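Local coordinates for laccase (Botrytis aclada, PDB 3SQR), which oxidises phenolic substrates such as hydroquinones with copper ions, reducing dioxygen to water, and probably serves in lignin degradation and detoxification of lignin-derived products, at residues F473-E478 / A489-V494; V450-D455 / Y509-F514; I110-N115 / C145-G150; V74-I79 / N114-N119. All blocks are in the same frame, centred on the assembly; numbering follows the deposited sequence.

Interaction 1: residues F473-E478 / A489-V494; sequences FIVAQE and AKFNLV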
loop_
_atom_site.group_PDB
_atom_site.type_symbol
_atom_site.label_atom_id
_atom_site.label_comp_id
_atom_site.label_asym_id
_atom_site.label_seq_id
_atom_site.Cartn_x
_atom_site.Cartn_y
_atom_site.Cartn_z
ATOM N N PHE A 473 13.094 1.714 -8.944
ATOM C CA PHE A 473 13.468 0.722 -9.941
ATOM C C PHE A 473 14.084 -0.425 -9.188
ATOM O O PHE A 473 14.977 -0.216 -8.344
ATOM C CB PHE A 473 14.530 1.361 -10.835
ATOM C CG PHE A 473 14.029 2.471 -11.700
ATOM C CD1 PHE A 473 13.648 3.695 -11.213
ATOM C CD2 PHE A 473 13.956 2.284 -13.076
ATOM C CE1 PHE A 473 13.224 4.722 -12.095
ATOM C CE2 PHE A 473 13.557 3.296 -13.905
ATOM C CZ PHE A 473 13.178 4.464 -13.437
ATOM N N ILE A 474 13.573 -1.628 -9.409
ATOM C CA ILE A 474 14.103 -2.795 -8.726
ATOM C C ILE A 474 15.344 -3.268 -9.496
ATOM O O ILE A 474 15.228 -4.038 -10.443
ATOM C CB ILE A 474 13.088 -3.873 -8.648
ATOM C CG1 ILE A 474 11.782 -3.362 -8.003
ATOM C CG2 ILE A 474 13.680 -5.074 -7.900
ATOM C CD1 ILE A 474 10.742 -4.525 -7.746
ATOM N N VAL A 475 16.486 -2.729 -9.126
ATOM C CA VAL A 475 17.734 -3.095 -9.814
ATOM C C VAL A 475 18.242 -4.500 -9.393
ATOM O O VAL A 475 18.940 -5.191 -10.142
ATOM C CB VAL A 475 18.766 -2.009 -9.759
ATOM C CG1 VAL A 475 18.095 -0.672 -10.384
ATOM C CG2 VAL A 475 19.388 -1.769 -8.399
ATOM N N ALA A 476 17.800 -4.945 -8.236
ATOM C CA ALA A 476 18.102 -6.299 -7.744
ATOM C C ALA A 476 17.108 -6.660 -6.647
ATOM O O ALA A 476 16.810 -5.875 -5.750
ATOM C CB ALA A 476 19.526 -6.354 -7.165
ATOM N N GLN A 477 16.639 -7.876 -6.686
ATOM C CA GLN A 477 15.788 -8.360 -5.608
ATOM C C GLN A 477 16.252 -9.812 -5.476
ATOM O O GLN A 477 15.879 -10.682 -6.265
ATOM C CB GLN A 477 14.339 -8.210 -6.030
ATOM C CG GLN A 477 13.364 -8.704 -4.984
ATOM C CD GLN A 477 11.961 -8.632 -5.416
ATOM O OE1 GLN A 477 11.571 -9.151 -6.453
ATOM N NE2 GLN A 477 11.145 -7.945 -4.592
ATOM N N GLU A 478 17.143 -10.023 -4.542
ATOM C CA GLU A 478 17.961 -11.222 -4.510
ATOM C C GLU A 478 17.900 -11.926 -3.191
ATOM O O GLU A 478 18.016 -11.291 -2.115
ATOM C CB GLU A 478 19.426 -10.849 -4.782
ATOM C CG GLU A 478 19.648 -10.229 -6.150
ATOM C CD GLU A 478 19.479 -11.180 -7.305
ATOM O OE1 GLU A 478 19.773 -12.366 -7.110
ATOM O OE2 GLU A 478 19.053 -10.725 -8.398
ATOM N N ALA A 489 27.528 -4.884 -9.749
ATOM C CA ALA A 489 27.744 -5.137 -11.144
ATOM C C ALA A 489 26.669 -5.996 -11.742
ATOM O O ALA A 489 26.544 -6.026 -12.944
ATOM N N LYS A 490 25.903 -6.711 -10.906
ATOM C CA LYS A 490 24.776 -7.484 -11.366
ATOM C C LYS A 490 23.407 -6.753 -11.332
ATOM O O LYS A 490 22.412 -7.306 -11.778
ATOM C CB LYS A 490 24.677 -8.777 -10.547
ATOM C CG LYS A 490 25.759 -9.822 -10.905
ATOM C CD LYS A 490 25.201 -10.884 -11.904
ATOM C CE LYS A 490 26.290 -11.659 -12.677
ATOM N NZ LYS A 490 25.644 -12.715 -13.528
ATOM N N PHE A 491 23.359 -5.535 -10.822
ATOM C CA PHE A 491 22.144 -4.691 -10.915
ATOM C C PHE A 491 21.661 -4.584 -12.335
ATOM O O PHE A 491 22.478 -4.440 -13.283
ATOM C CB PHE A 491 22.446 -3.267 -10.457
ATOM C CG PHE A 491 22.714 -3.120 -9.019
ATOM C CD1 PHE A 491 22.444 -4.168 -8.110
ATOM C CD2 PHE A 491 23.188 -1.905 -8.521
ATOM C CE1 PHE A 491 22.664 -4.003 -6.794
ATOM C CE2 PHE A 491 23.400 -1.752 -7.181
ATOM C CZ PHE A 491 23.160 -2.816 -6.308
ATOM N N ASN A 492 20.344 -4.637 -12.516
ATOM C CA ASN A 492 19.749 -4.349 -13.790
ATOM C C ASN A 492 19.303 -2.893 -13.813
ATOM O O ASN A 492 18.356 -2.505 -13.128
ATOM C CB ASN A 492 18.589 -5.288 -14.039
ATOM C CG ASN A 492 17.837 -5.017 -15.330
ATOM O OD1 ASN A 492 16.696 -5.473 -15.463
ATOM N ND2 ASN A 492 18.456 -4.327 -16.294
ATOM N N LEU A 493 19.981 -2.085 -14.636
ATOM C CA LEU A 493 19.693 -0.655 -14.733
ATOM C C LEU A 493 18.871 -0.260 -15.939
ATOM O O LEU A 493 18.457 0.899 -16.063
ATOM C CB LEU A 493 21.020 0.143 -14.703
ATOM C CG LEU A 493 21.940 -0.159 -13.526
ATOM C CD1 LEU A 493 23.300 0.570 -13.705
ATOM C CD2 LEU A 493 21.360 0.218 -12.144
ATOM N N VAL A 494 18.581 -1.232 -16.777
ATOM C CA VAL A 494 17.886 -1.036 -18.021
ATOM C C VAL A 494 16.453 -1.523 -17.947
ATOM O O VAL A 494 16.156 -2.761 -17.980
ATOM C CB VAL A 494 18.555 -1.794 -19.198
ATOM C CG1 VAL A 494 17.806 -1.476 -20.446
ATOM C CG2 VAL A 494 20.028 -1.345 -19.307
#
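The classic beta bulge in strand 472-478, where Val475 and Ala476 both stand opposite Ala511, is the place at which the loop 489-494 is fastened to the third cupredoxin-like domain of this laccase. At the bulge the Val475 carbonyl turns out to the loop, and Asn492 N donates to Val475 O at 2.8 Å. The bond is almost straight, 169° at the hydrogen, and meets the oxygen on a lone pair in the carbonyl plane. Two CA-H...O contacts flank it, from Phe491 CA to Val475 O and, in the reverse sense, from Val475 CA to Asn492 O at 3.4 Å. The chain turns a corner at Val475: Ala476 bonds by its backbone to Ala511, while Ile474, centre of an inverse gamma turn, bonds to Pro497. The two methyls of Val475 divide the work. CG2, lodged between backbone N and carbonyl carbon, rests over one face of the Phe491 ring, 3.8 Å from the centroid and 18° off the normal, a CH-pi contact displaced toward the rim. CG1 instead meets Leu493 CD2 at 3.8 Å. Ala476 CB approaches Phe491 CD1 obliquely, also at 3.8 Å. The same phenyl ring reaches Ala511, Val450 and Val452, and Tyr387 and Leu389 of strand 387-398, so it sits against three strands. The Asn492 amide turns forward along the loop, ND2 donating to Val494 O at 3.3 Å from above the carbonyl plane.

Interaction 2: residues V450-D455 / Y509-F514; sequences VYVIED and YLAIAF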
loop_
_atom_site.group_PDB
_atom_site.type_symbol
_atom_site.label_atom_id
_atom_site.label_comp_id
_atom_site.label_asym_id
_atom_site.label_seq_id
_atom_site.Cartn_x
_atom_site.Cartn_y
_atom_site.Cartn_z
ATOM N N VAL A 450 20.886 4.464 -5.590
ATOM C CA VAL A 450 20.541 3.043 -5.398
ATOM C C VAL A 450 20.593 2.806 -3.897
ATOM O O VAL A 450 21.587 3.083 -3.194
ATOM C CB VAL A 450 21.424 2.069 -6.120
ATOM C CG1 VAL A 450 21.141 0.602 -5.621
ATOM C CG2 VAL A 450 21.227 2.163 -7.596
ATOM N N TYR A 451 19.452 2.382 -3.371
ATOM C CA TYR A 451 19.313 2.129 -1.972
ATOM C C TYR A 451 19.226 0.627 -1.838
ATOM O O TYR A 451 18.362 -0.034 -2.456
ATOM C CB TYR A 451 18.038 2.777 -1.414
ATOM C CG TYR A 451 17.789 2.483 0.020
ATOM C CD1 TYR A 451 18.547 3.063 1.021
ATOM C CD2 TYR A 451 16.750 1.631 0.407
ATOM C CE1 TYR A 451 18.291 2.814 2.336
ATOM C CE2 TYR A 451 16.514 1.369 1.730
ATOM C CZ TYR A 451 17.276 1.964 2.694
ATOM O OH TYR A 451 17.019 1.688 4.022
ATOM N N VAL A 452 20.168 0.070 -1.092
ATOM C CA VAL A 452 20.223 -1.377 -0.885
ATOM C C VAL A 452 19.822 -1.614 0.558
ATOM O O VAL A 452 20.429 -1.118 1.460
ATOM C CB VAL A 452 21.659 -1.996 -1.126
ATOM C CG1 VAL A 452 21.625 -3.508 -0.804
ATOM C CG2 VAL A 452 22.098 -1.869 -2.582
ATOM N N ILE A 453 18.794 -2.423 0.754
ATOM C CA ILE A 453 18.396 -2.756 2.081
ATOM C C ILE A 453 18.576 -4.275 2.201
ATOM O O ILE A 453 18.141 -5.048 1.352
ATOM C CB ILE A 453 16.954 -2.308 2.407
ATOM C CG1 ILE A 453 16.640 -2.646 3.869
ATOM C CG2 ILE A 453 15.953 -2.851 1.376
ATOM C CD1 ILE A 453 15.394 -1.963 4.417
ATOM N N GLU A 454 19.316 -4.640 3.223
ATOM C CA GLU A 454 19.719 -6.006 3.486
ATOM C C GLU A 454 18.996 -6.571 4.648
ATOM O O GLU A 454 18.837 -5.929 5.695
ATOM C CB GLU A 454 21.204 -6.043 3.836
ATOM C CG GLU A 454 22.102 -5.539 2.771
ATOM C CD GLU A 454 23.541 -5.730 3.208
ATOM O OE1 GLU A 454 23.874 -6.868 3.608
ATOM O OE2 GLU A 454 24.288 -4.727 3.180
ATOM N N ASP A 455 18.571 -7.791 4.496
ATOM C CA ASP A 455 17.990 -8.502 5.638
ATOM C C ASP A 455 19.082 -9.251 6.386
ATOM O O ASP A 455 19.441 -10.330 5.961
ATOM C CB ASP A 455 16.964 -9.521 5.139
ATOM C CG ASP A 455 16.233 -10.262 6.315
ATOM O OD1 ASP A 455 16.527 -9.910 7.446
ATOM O OD2 ASP A 455 15.422 -11.172 6.074
ATOM N N TYR A 509 18.582 -9.283 -0.161
ATOM C CA TYR A 509 18.604 -7.821 -0.271
ATOM C C TYR A 509 17.749 -7.329 -1.428
ATOM O O TYR A 509 17.456 -8.010 -2.393
ATOM C CB TYR A 509 20.057 -7.318 -0.362
ATOM C CG TYR A 509 20.745 -7.739 -1.614
ATOM C CD1 TYR A 509 21.459 -8.929 -1.687
ATOM C CD2 TYR A 509 20.740 -6.903 -2.745
ATOM C CE1 TYR A 509 22.085 -9.302 -2.853
ATOM C CE2 TYR A 509 21.357 -7.271 -3.896
ATOM C CZ TYR A 509 22.037 -8.468 -3.945
ATOM O OH TYR A 509 22.676 -8.777 -5.123
ATOM N N LEU A 510 17.330 -6.085 -1.278
ATOM C CA LEU A 510 16.586 -5.391 -2.268
ATOM C C LEU A 510 17.360 -4.121 -2.575
ATOM O O LEU A 510 17.690 -3.372 -1.664
ATOM C CB LEU A 510 15.216 -5.074 -1.696
ATOM C CG LEU A 510 14.352 -4.147 -2.529
ATOM C CD1 LEU A 510 13.922 -4.831 -3.878
ATOM C CD2 LEU A 510 13.135 -3.642 -1.721
ATOM N N ALA A 511 17.660 -3.949 -3.859
ATOM C CA ALA A 511 18.357 -2.766 -4.322
ATOM C C ALA A 511 17.366 -2.020 -5.200
ATOM O O ALA A 511 16.964 -2.504 -6.250
ATOM C CB ALA A 511 19.641 -3.166 -5.116
ATOM N N ILE A 512 16.974 -0.840 -4.721
ATOM C CA ILE A 512 15.999 0.006 -5.396
ATOM C C ILE A 512 16.633 1.329 -5.735
ATOM O O ILE A 512 17.266 1.948 -4.901
ATOM C CB ILE A 512 14.710 0.212 -4.533
ATOM C CG1 ILE A 512 15.006 0.778 -3.173
ATOM C CG2 ILE A 512 13.878 -1.083 -4.460
ATOM C CD1 ILE A 512 13.748 1.312 -2.467
ATOM N N ALA A 513 16.451 1.751 -6.958
ATOM C CA ALA A 513 16.959 3.022 -7.447
ATOM C C ALA A 513 15.826 4.022 -7.609
ATOM O O ALA A 513 14.715 3.672 -8.012
ATOM C CB ALA A 513 17.642 2.798 -8.816
ATOM N N PHE A 514 16.112 5.281 -7.317
ATOM C CA PHE A 514 15.200 6.356 -7.699
ATOM C C PHE A 514 15.997 7.630 -7.916
ATOM O O PHE A 514 17.157 7.697 -7.539
ATOM C CB PHE A 514 14.120 6.539 -6.635
ATOM C CG PHE A 514 14.650 6.791 -5.257
ATOM C CD1 PHE A 514 14.936 5.739 -4.393
ATOM C CD2 PHE A 514 14.816 8.103 -4.769
ATOM C CE1 PHE A 514 15.419 5.945 -3.184
ATOM C CE2 PHE A 514 15.249 8.303 -3.491
ATOM C CZ PHE A 514 15.531 7.228 -2.688
#
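Backbone hydrogen bonds tie Val450-Asp455 to Tyr509-Phe514 as neighbouring antiparallel strands. Tyr451 and Ile512 form one hydrogen-bonded pair, with Tyr451 N to Ile512 O at 2.7 Å and Ile512 N to Tyr451 O at 2.8 Å; Ile453 and Leu510 form the next, at 2.8 Å from Ile453 N to Leu510 O and 2.9 Å from Leu510 N to Ile453 O. All four are nearly straight. Val452-Ala511 lies between them as a non-hydrogen-bonded pair, and Val450-Ala513 and Glu454-Tyr509 flank them; there CA-H groups lean on carbonyls, as Val452 CA on Leu510 O. These are inner strands of one sheet of the third cupredoxin-like domain, with strand 387-398 on the far side of 448-455 and strand 472-478 beyond 509-515. Apolar packing differs on the two faces. On the face of Val450, Val452 and Ala511, Val452 CG2 touches Ala511 CB at 3.8 Å, while Val452 CG1, anti to the backbone N (chi1 177°), comes obliquely to Tyr509 CD2 at 4.0 Å. On the other, Tyr451 and Ile512 run side by side in the same direction, Ile512 CG1 lying at the edge of the tyrosine ring; Ile453 CG2 meets Leu510 CB at 3.9 Å. That face turns to the type 1 copper site, the Ile453 side chain being about 7 Å from that of Cys526, a copper ligand. Among polar ends, Tyr451 OH is hydrogen-bonded to Glu392 OE1.

Interaction 3: residues I110-N115 / C145-G150; sequences IHVTNN and CPIAPG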
loop_
_atom_site.group_PDB
_atom_site.type_symbol
_atom_site.label_atom_id
_atom_site.label_comp_id
_atom_site.label_asym_id
_atom_site.label_seq_id
_atom_site.Cartn_x
_atom_site.Cartn_y
_atom_site.Cartn_z
ATOM N N ILE A 110 -9.194 16.910 -0.616
ATOM C CA ILE A 110 -9.814 15.916 0.236
ATOM C C ILE A 110 -9.804 16.429 1.667
ATOM O O ILE A 110 -8.787 16.472 2.297
ATOM C CB ILE A 110 -9.132 14.584 0.169
ATOM C CG1 ILE A 110 -8.961 14.177 -1.320
ATOM C CG2 ILE A 110 -9.897 13.549 1.070
ATOM C CD1 ILE A 110 -7.944 13.086 -1.593
ATOM N N HIS A 111 -10.965 16.864 2.116
ATOM C CA HIS A 111 -11.159 17.351 3.477
ATOM C C HIS A 111 -11.308 16.205 4.416
ATOM O O HIS A 111 -12.307 15.481 4.326
ATOM C CB HIS A 111 -12.400 18.227 3.590
ATOM C CG HIS A 111 -12.506 19.269 2.524
ATOM N ND1 HIS A 111 -11.884 20.495 2.625
ATOM C CD2 HIS A 111 -13.183 19.287 1.354
ATOM C CE1 HIS A 111 -12.146 21.209 1.542
ATOM N NE2 HIS A 111 -12.948 20.509 0.762
ATOM N N VAL A 112 -10.317 16.003 5.292
ATOM C CA VAL A 112 -10.299 14.862 6.187
ATOM C C VAL A 112 -10.545 15.362 7.580
ATOM O O VAL A 112 -9.684 16.026 8.174
ATOM C CB VAL A 112 -9.004 14.076 6.163
ATOM C CG1 VAL A 112 -9.070 12.919 7.133
ATOM C CG2 VAL A 112 -8.780 13.499 4.690
ATOM N N THR A 113 -11.679 14.954 8.122
ATOM C CA THR A 113 -12.026 15.309 9.520
ATOM C C THR A 113 -11.870 14.115 10.398
ATOM O O THR A 113 -12.381 13.017 10.094
ATOM C CB THR A 113 -13.481 15.821 9.602
ATOM O OG1 THR A 113 -13.667 16.979 8.741
ATOM C CG2 THR A 113 -13.852 16.128 11.094
ATOM N N ASN A 114 -11.097 14.283 11.472
ATOM C CA ASN A 114 -10.894 13.227 12.421
ATOM C C ASN A 114 -12.018 13.216 13.411
ATOM O O ASN A 114 -12.016 13.979 14.351
ATOM C CB ASN A 114 -9.562 13.352 13.203
ATOM C CG ASN A 114 -9.331 12.232 14.110
ATOM O OD1 ASN A 114 -10.116 11.264 14.153
ATOM N ND2 ASN A 114 -8.169 12.269 14.837
ATOM N N ASN A 115 -12.927 12.283 13.248
ATOM C CA ASN A 115 -14.013 12.086 14.211
ATOM C C ASN A 115 -13.839 10.910 15.165
ATOM O O ASN A 115 -14.823 10.418 15.749
ATOM C CB ASN A 115 -15.353 12.050 13.486
ATOM C CG ASN A 115 -15.731 13.393 12.952
ATOM O OD1 ASN A 115 -15.698 14.421 13.687
ATOM N ND2 ASN A 115 -16.017 13.442 11.637
ATOM N N CYS A 145 1.997 16.776 11.515
ATOM C CA CYS A 145 1.534 16.345 12.794
ATOM C C CYS A 145 0.218 15.582 12.523
ATOM O O CYS A 145 -0.470 15.871 11.539
ATOM C CB CYS A 145 1.205 17.513 13.722
ATOM S SG CYS A 145 2.712 18.448 14.218
ATOM N N PRO A 146 -0.148 14.717 13.453
ATOM C CA PRO A 146 -1.424 14.094 13.359
ATOM C C PRO A 146 -2.547 15.107 13.395
ATOM O O PRO A 146 -2.450 16.194 13.992
ATOM C CB PRO A 146 -1.453 13.142 14.529
ATOM C CG PRO A 146 -0.009 12.939 14.891
ATOM C CD PRO A 146 0.586 14.224 14.627
ATOM N N ILE A 147 -3.632 14.745 12.734
ATOM C CA ILE A 147 -4.889 15.488 12.818
ATOM C C ILE A 147 -5.558 15.134 14.154
ATOM O O ILE A 147 -5.896 13.956 14.442
ATOM C CB ILE A 147 -5.888 15.098 11.700
ATOM C CG1 ILE A 147 -5.213 15.228 10.328
ATOM C CG2 ILE A 147 -7.159 16.003 11.779
ATOM C CD1 ILE A 147 -6.014 14.538 9.123
ATOM N N ALA A 148 -5.713 16.125 15.019
ATOM C CA ALA A 148 -6.291 15.838 16.293
ATOM C C ALA A 148 -7.786 15.500 16.166
ATOM O O ALA A 148 -8.424 15.967 15.245
ATOM C CB ALA A 148 -6.116 17.092 17.236
ATOM N N PRO A 149 -8.339 14.742 17.112
ATOM C CA PRO A 149 -9.774 14.543 17.223
ATOM C C PRO A 149 -10.528 15.847 17.083
ATOM O O PRO A 149 -10.206 16.891 17.731
ATOM C CB PRO A 149 -9.933 13.889 18.597
ATOM C CG PRO A 149 -8.757 13.035 18.698
ATOM C CD PRO A 149 -7.655 13.944 18.127
ATOM N N GLY A 150 -11.475 15.818 16.152
ATOM C CA GLY A 150 -12.326 16.976 15.844
ATOM C C GLY A 150 -11.720 17.968 14.882
ATOM O O GLY A 150 -12.425 18.852 14.431
#
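Asn114 meets the loop 145-150 with both its backbone and its side chain. Its carbonyl oxygen accepts from Gly150 N over a short 2.6 Å. Its side-chain amide reaches a different part of the loop: Asn114 ND2 gives one hydrogen to Ile147 O at 2.9 Å, with the acceptor close to the amide plane but the donor tilted 34° from the plane of the carbonyl. With CG anti to the backbone N (chi1 -177°), the amide extends from the strand end toward the loop. ND2 has a second acceptor in Asn119 O, and Asn114 OD1 receives Leu116 N, so the whole buried amide is satisfied and its orientation fixed. This joins two parts of the first cupredoxin-like domain: the end of strand 107-114 and the connection leading into strand 152-158, its partner in the same sheet. Pro149 N, 3.4 Å from Asn114 ND2, has no hydrogen to offer and merely packs there. Beside the polar bonds, Ile147 spreads its branches along the strand, CG2 against Asn114 CB at 3.9 Å and CD1 against Val112 CG1 at 4.0 Å, the valine and isoleucine crossing at about a right angle. The loop's other end is anchored by the Cys145-Cys561 disulfide, while Ala148 and Pro149 touch Tyr567 of helix 551-567.

Interaction 4: residues V74-I79 / N114-N119; sequences VENSTI and NNLEHN. With NAG (2-acetamido-2-deoxy-beta-D-glucopyranose), chain H; NAG (2-acetamido-2-deoxy-beta-D-glucopyranose), chain B.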
loop_
_atom_site.group_PDB
_atom_site.type_symbol
_atom_site.label_atom_id
_atom_site.label_comp_id
_atom_site.label_asym_id
_atom_site.label_seq_id
_atom_site.Cartn_x
_atom_site.Cartn_y
_atom_site.Cartn_z
ATOM N N VAL A 74 -13.172 10.406 9.378
ATOM C CA VAL A 74 -12.562 9.278 10.025
ATOM C C VAL A 74 -13.379 8.945 11.240
ATOM O O VAL A 74 -13.503 9.765 12.147
ATOM C CB VAL A 74 -11.112 9.531 10.403
ATOM C CG1 VAL A 74 -10.538 8.376 11.222
ATOM C CG2 VAL A 74 -10.330 9.788 9.111
ATOM N N GLU A 75 -13.949 7.765 11.212
ATOM C CA GLU A 75 -14.954 7.388 12.201
ATOM C C GLU A 75 -14.688 6.145 12.966
ATOM O O GLU A 75 -14.003 5.233 12.563
ATOM C CB GLU A 75 -16.315 7.251 11.516
ATOM C CG GLU A 75 -16.622 8.442 10.669
ATOM C CD GLU A 75 -18.065 8.640 10.345
ATOM O OE1 GLU A 75 -18.817 7.653 10.145
ATOM O OE2 GLU A 75 -18.432 9.829 10.283
ATOM N N ASN A 76 -15.283 6.143 14.155
ATOM C CA ASN A 76 -15.264 5.027 15.027
ATOM C C ASN A 76 -16.567 4.274 14.875
ATOM O O ASN A 76 -17.627 4.788 15.216
ATOM C CB ASN A 76 -15.009 5.565 16.435
ATOM C CG ASN A 76 -14.594 4.494 17.387
ATOM O OD1 ASN A 76 -14.767 3.272 17.179
ATOM N ND2 ASN A 76 -14.035 4.957 18.503
ATOM N N SER A 77 -16.503 3.100 14.281
ATOM C CA SER A 77 -17.650 2.424 13.759
ATOM C C SER A 77 -17.863 1.034 14.312
ATOM O O SER A 77 -17.029 0.472 15.048
ATOM C CB SER A 77 -17.417 2.309 12.238
ATOM O OG SER A 77 -17.030 3.545 11.649
ATOM N N THR A 78 -18.977 0.421 13.909
ATOM C CA THR A 78 -19.288 -0.936 14.182
ATOM C C THR A 78 -19.688 -1.522 12.851
ATOM O O THR A 78 -20.491 -0.945 12.163
ATOM C CB THR A 78 -20.416 -1.057 15.226
ATOM O OG1 THR A 78 -19.987 -0.317 16.370
ATOM C CG2 THR A 78 -20.704 -2.484 15.516
ATOM N N ILE A 79 -19.054 -2.621 12.480
ATOM C CA ILE A 79 -19.403 -3.313 11.256
ATOM C C ILE A 79 -19.453 -4.835 11.433
ATOM O O ILE A 79 -18.877 -5.395 12.375
ATOM C CB ILE A 79 -18.422 -2.890 10.163
ATOM C CG1 ILE A 79 -16.997 -3.196 10.589
ATOM C CG2 ILE A 79 -18.543 -1.397 9.835
ATOM C CD1 ILE A 79 -16.055 -3.240 9.311
ATOM N N ASN A 114 -11.097 14.283 11.472
ATOM C CA ASN A 114 -10.894 13.227 12.421
ATOM C C ASN A 114 -12.018 13.216 13.411
ATOM O O ASN A 114 -12.016 13.979 14.351
ATOM C CB ASN A 114 -9.562 13.352 13.203
ATOM C CG ASN A 114 -9.331 12.232 14.110
ATOM O OD1 ASN A 114 -10.116 11.264 14.153
ATOM N ND2 ASN A 114 -8.169 12.269 14.837
ATOM N N ASN A 115 -12.927 12.283 13.248
ATOM C CA ASN A 115 -14.013 12.086 14.211
ATOM C C ASN A 115 -13.839 10.910 15.165
ATOM O O ASN A 115 -14.823 10.418 15.749
ATOM C CB ASN A 115 -15.353 12.050 13.486
ATOM C CG ASN A 115 -15.731 13.393 12.952
ATOM O OD1 ASN A 115 -15.698 14.421 13.687
ATOM N ND2 ASN A 115 -16.017 13.442 11.637
ATOM N N LEU A 116 -12.597 10.460 15.340
ATOM C CA LEU A 116 -12.257 9.552 16.394
ATOM C C LEU A 116 -12.102 10.424 17.643
ATOM O O LEU A 116 -11.790 11.617 17.521
ATOM C CB LEU A 116 -10.933 8.853 16.118
ATOM C CG LEU A 116 -10.943 8.036 14.812
ATOM C CD1 LEU A 116 -9.444 7.617 14.634
ATOM C CD2 LEU A 116 -11.944 6.874 14.836
ATOM N N GLU A 117 -12.353 9.827 18.796
ATOM C CA GLU A 117 -12.158 10.555 20.039
ATOM C C GLU A 117 -10.750 10.423 20.624
ATOM O O GLU A 117 -10.270 11.358 21.258
ATOM C CB GLU A 117 -13.172 10.059 21.074
ATOM C CG GLU A 117 -14.591 10.522 20.797
ATOM C CD GLU A 117 -15.380 10.710 22.084
ATOM O OE1 GLU A 117 -15.363 9.786 22.953
ATOM O OE2 GLU A 117 -15.970 11.814 22.235
ATOM N N HIS A 118 -10.103 9.277 20.417
ATOM C CA HIS A 118 -8.912 8.883 21.212
ATOM C C HIS A 118 -7.650 8.566 20.390
ATOM O O HIS A 118 -6.719 7.966 20.911
ATOM C CB HIS A 118 -9.266 7.693 22.130
ATOM C CG HIS A 118 -10.399 7.978 23.065
ATOM N ND1 HIS A 118 -10.449 9.114 23.845
ATOM C CD2 HIS A 118 -11.534 7.291 23.324
ATOM C CE1 HIS A 118 -11.575 9.112 24.547
ATOM N NE2 HIS A 118 -12.250 8.017 24.254
ATOM N N ASN A 119 -7.661 8.881 19.087
ATOM C CA ASN A 119 -6.455 8.797 18.254
ATOM C C ASN A 119 -6.381 10.051 17.405
ATOM O O ASN A 119 -7.424 10.534 16.924
ATOM C CB ASN A 119 -6.493 7.639 17.205
ATOM C CG ASN A 119 -6.322 6.261 17.732
ATOM O OD1 ASN A 119 -6.490 5.340 16.977
ATOM N ND2 ASN A 119 -5.973 6.078 19.007
HETATM C C1 NAG H . -13.673 4.054 19.517
HETATM C C2 NAG H . -12.676 4.666 20.457
HETATM C C3 NAG H . -12.421 3.713 21.600
HETATM C C4 NAG H . -13.712 3.315 22.313
HETATM C C5 NAG H . -14.657 2.798 21.244
HETATM C C6 NAG H . -15.994 2.409 21.888
HETATM C C7 NAG H . -10.932 5.873 19.308
HETATM C C8 NAG H . -9.627 5.717 18.601
HETATM N N2 NAG H . -11.414 4.777 19.757
HETATM O O3 NAG H . -11.501 4.310 22.467
HETATM O O4 NAG H . -13.417 2.265 23.221
HETATM O O5 NAG H . -14.858 3.830 20.286
HETATM O O6 NAG H . -16.589 3.589 22.383
HETATM O O7 NAG H . -11.466 6.960 19.422
HETATM C C1 NAG B . -5.806 4.769 19.540
HETATM C C2 NAG B . -4.753 4.482 20.579
HETATM C C3 NAG B . -4.667 3.064 21.120
HETATM C C4 NAG B . -6.045 2.687 21.597
HETATM C C5 NAG B . -7.094 3.005 20.506
HETATM C C6 NAG B . -8.521 2.896 21.012
HETATM C C7 NAG B . -3.072 6.257 20.199
HETATM C C8 NAG B . -1.645 6.455 19.753
HETATM N N2 NAG B . -3.450 4.967 20.193
HETATM O O3 NAG B . -3.680 3.048 22.138
HETATM O O4 NAG B . -6.164 1.323 21.872
HETATM O O5 NAG B . -7.022 4.324 20.036
HETATM O O6 NAG B . -9.369 2.656 19.914
HETATM O O7 NAG B . -3.748 7.221 20.545
HETATM O O HOH W 1 -14.418 7.650 19.114
HETATM O O HOH W 2 -16.589 8.492 15.134
#
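Leu116 lies obliquely across Val74, its CG 3.6 Å from Val74 CG1, and sends its CD2 branch to the backbone of strand 74-79, 3.4 Å from Glu75 C, and on to Asn76 CB at 3.7 Å. A chi1 of -60° sets Leu116 CG against Val74, and chi2 of 171° then parts the methyls, CD1 by Val74 and CD2 by the Glu75 backbone. An Asx turn at Asn114 brings Leu116 here. Strands 67-79 and 107-114 run parallel in the first cupredoxin-like domain, and their last bridge, Val74 with Asn114, ends in the bond from Asn115 N to Val74 O at 2.8 Å, rather bent at 131°. Beyond it a water takes over, accepting from Asn76 N and donating to Asn115 O. The sugar then joins the two segments: Asn76 ND2 is N-glycosidically bonded to C1 of the NAG of chain H, whose acetyl O7 accepts from His118 N at 2.9 Å and, weakly, from Glu117 N. A second water links that O7 with Asn76 ND2 and Glu117 N. The His118 ring presents its edge to O3 of this sugar, CD2 being 3.1 Å away, and has Glu117 CB over one face. Asn119 ND2 carries the other NAG, chain B, and donates to His118 O.

How the interactions relate
Interactions 1 and 2 share one sheet of the third cupredoxin-like domain: strand 509-515 pairs with both 448-455 and 472-478, and the Phe491 ring packs on Ala511 CB. Interaction 2 is fully buried and regular, made of repeated backbone bonds and apolar faces, whereas interaction 1, nearer the sheet's border, relies on a bulge and a single bond. Interactions 3 and 4 form a second pair in the first domain, about 10 Å between centres, sharing Asn114 and Asn115; Pro149 packs against the carbonyls of the 114-119 loop. There one asparagine, by its side-chain amide and its backbone carbonyl, carries the buried interaction 3, and waters and glycan mark the more exposed interaction 4. Interactions 1 and 3 lie about 40 Å apart between centres.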